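Local atomic coordinates of gingipain R2 Pro-Domain (Porphyromonas gingivalis, PDB entry 4IEF), a protein that is the propeptide of the arginine-specific cysteine protease gingipain R2 and probably keeps the protease latent until it is removed during maturation. Residues A[38-43]-A[97-102]. Numbering follows the deposited sequence.
Sequences TGVQTS and LIAPSK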
loop_
_atom_site.group_PDB
_atom_site.type_symbol
_atom_site.label_atom_id
_atom_site.label_comp_id
_atom_site.label_asym_id
_atom_site.label_seq_id
_atom_site.Cartn_x
_atom_site.Cartn_y
_atom_site.Cartn_z
ATOM N N THR A 38 22.390 -21.052 -1.866
ATOM C CA THR A 38 21.770 -21.931 -0.869
ATOM C C THR A 38 21.595 -23.319 -1.497
ATOM O O THR A 38 20.956 -23.455 -2.544
ATOM C CB THR A 38 20.438 -21.319 -0.377
ATOM O OG1 THR A 38 20.670 -19.979 0.056
ATOM C CG2 THR A 38 19.796 -22.117 0.753
ATOM N N GLY A 39 22.185 -24.322 -0.863
ATOM C CA GLY A 39 22.099 -25.709 -1.301
ATOM C C GLY A 39 20.729 -26.297 -1.021
ATOM O O GLY A 39 20.238 -26.222 0.108
ATOM N N VAL A 40 20.091 -26.860 -2.054
ATOM C CA VAL A 40 18.768 -27.480 -1.935
ATOM C C VAL A 40 18.808 -28.909 -2.516
ATOM O O VAL A 40 19.597 -29.199 -3.417
ATOM C CB VAL A 40 17.615 -26.640 -2.564
ATOM C CG1 VAL A 40 17.391 -25.327 -1.821
ATOM C CG2 VAL A 40 17.835 -26.389 -4.048
ATOM N N GLN A 41 17.908 -29.759 -2.016
ATOM C CA GLN A 41 17.743 -31.148 -2.418
ATOM C C GLN A 41 16.960 -31.258 -3.716
ATOM O O GLN A 41 15.826 -30.782 -3.792
ATOM C CB GLN A 41 17.023 -31.941 -1.307
ATOM C CG GLN A 41 17.090 -33.457 -1.491
ATOM C CD GLN A 41 16.696 -34.209 -0.248
ATOM O OE1 GLN A 41 15.624 -33.998 0.335
ATOM N NE2 GLN A 41 17.543 -35.136 0.165
ATOM N N THR A 42 17.558 -31.893 -4.737
ATOM C CA THR A 42 16.842 -32.104 -5.997
ATOM C C THR A 42 17.086 -33.534 -6.500
ATOM O O THR A 42 17.966 -34.225 -5.986
ATOM C CB THR A 42 17.199 -31.050 -7.077
ATOM O OG1 THR A 42 18.444 -31.361 -7.696
ATOM C CG2 THR A 42 17.198 -29.617 -6.565
ATOM N N SER A 43 16.325 -33.951 -7.528
ATOM C CA SER A 43 16.442 -35.255 -8.189
ATOM C C SER A 43 17.811 -35.433 -8.857
ATOM O O SER A 43 18.268 -36.566 -9.000
ATOM C CB SER A 43 15.339 -35.421 -9.229
ATOM O OG SER A 43 15.364 -34.376 -10.189
ATOM N N LEU A 97 25.407 -26.510 -10.476
ATOM C CA LEU A 97 24.048 -26.980 -10.701
ATOM C C LEU A 97 23.112 -25.957 -10.071
ATOM O O LEU A 97 23.078 -25.836 -8.845
ATOM C CB LEU A 97 23.823 -28.406 -10.151
ATOM C CG LEU A 97 22.387 -28.962 -10.218
ATOM C CD1 LEU A 97 21.929 -29.176 -11.657
ATOM C CD2 LEU A 97 22.268 -30.253 -9.436
ATOM N N ILE A 98 22.434 -25.154 -10.911
ATOM C CA ILE A 98 21.477 -24.138 -10.462
ATOM C C ILE A 98 20.122 -24.814 -10.324
ATOM O O ILE A 98 19.706 -25.548 -11.228
ATOM C CB ILE A 98 21.438 -22.895 -11.400
ATOM C CG1 ILE A 98 22.783 -22.117 -11.384
ATOM C CG2 ILE A 98 20.231 -21.960 -11.125
ATOM C CD1 ILE A 98 23.208 -21.407 -10.052
ATOM N N ALA A 99 19.447 -24.579 -9.178
ATOM C CA ALA A 99 18.136 -25.141 -8.860
ATOM C C ALA A 99 17.047 -24.647 -9.825
ATOM O O ALA A 99 17.078 -23.483 -10.231
ATOM C CB ALA A 99 17.761 -24.792 -7.431
ATOM N N PRO A 100 16.072 -25.513 -10.198
ATOM C CA PRO A 100 15.003 -25.063 -11.096
ATOM C C PRO A 100 13.928 -24.294 -10.329
ATOM O O PRO A 100 13.685 -24.558 -9.149
ATOM C CB PRO A 100 14.472 -26.371 -11.681
ATOM C CG PRO A 100 14.711 -27.374 -10.616
ATOM C CD PRO A 100 15.880 -26.922 -9.795
ATOM N N SER A 101 13.289 -23.331 -10.995
ATOM C CA SER A 101 12.257 -22.525 -10.355
ATOM C C SER A 101 10.992 -23.326 -10.073
ATOM O O SER A 101 10.601 -24.180 -10.868
ATOM C CB SER A 101 11.923 -21.306 -11.200
ATOM O OG SER A 101 10.988 -20.471 -10.539
ATOM N N LYS A 102 10.375 -23.051 -8.920
ATOM C CA LYS A 102 9.108 -23.646 -8.498
ATOM C C LYS A 102 7.944 -22.839 -9.094
ATOM O O LYS A 102 6.787 -23.259 -9.011
ATOM C CB LYS A 102 9.007 -23.671 -6.962
ATOM C CG LYS A 102 9.924 -24.675 -6.289
ATOM C CD LYS A 102 9.657 -24.714 -4.794
ATOM C CE LYS A 102 10.668 -25.578 -4.087
ATOM N NZ LYS A 102 10.362 -25.717 -2.638
#
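Thr42, Ala99 and Val40 carry this contact, in which side chains of strand 36-42, paired with strand 45-51 in an antiparallel beta hairpin, reach across to the extended loop 97-102, itself hydrogen-bonded to strand 45-51. Val40 and Thr42 sit two residues apart on the first strand and both send their CB toward the loop. The closest touch is methyl against methyl: CG2 of Val40 lies 3.7 Å from CB of Ala99. The valine rotamer explains which branch does this, since chi1 of -66° sets CG1 anti to the carbonyl carbon and leaves CG2 between that carbon and the backbone N, reaching forward to the loop.

No hydrogen bond joins the two segments, and the Val40 and Ala99 CA atoms stand 7.3 Å apart. The backbone links run instead through strand 45-51, where Val40 bonds to Ala47, Leu97 and Ala99 both bond to Gln48, and the Val49 side chain touches both Val40 and Ala99, so that the small apolar patch continues onto the partner strand.

Thr42 works with both of its branches. Thr42 OG1 comes to 4.3 Å from the CD2 methyl of Leu97. That approach is only van der Waals; the hydroxyl is hydrogen-bonded to Gly45 O, at the start of the second strand, and to Tyr118 OH, on a tyrosine whose side chain also packs on Leu97 and Pro100. The other branch turns to the proline ring, with the methyl carbon Thr42 CG2 4.4 Å from Pro100 CD.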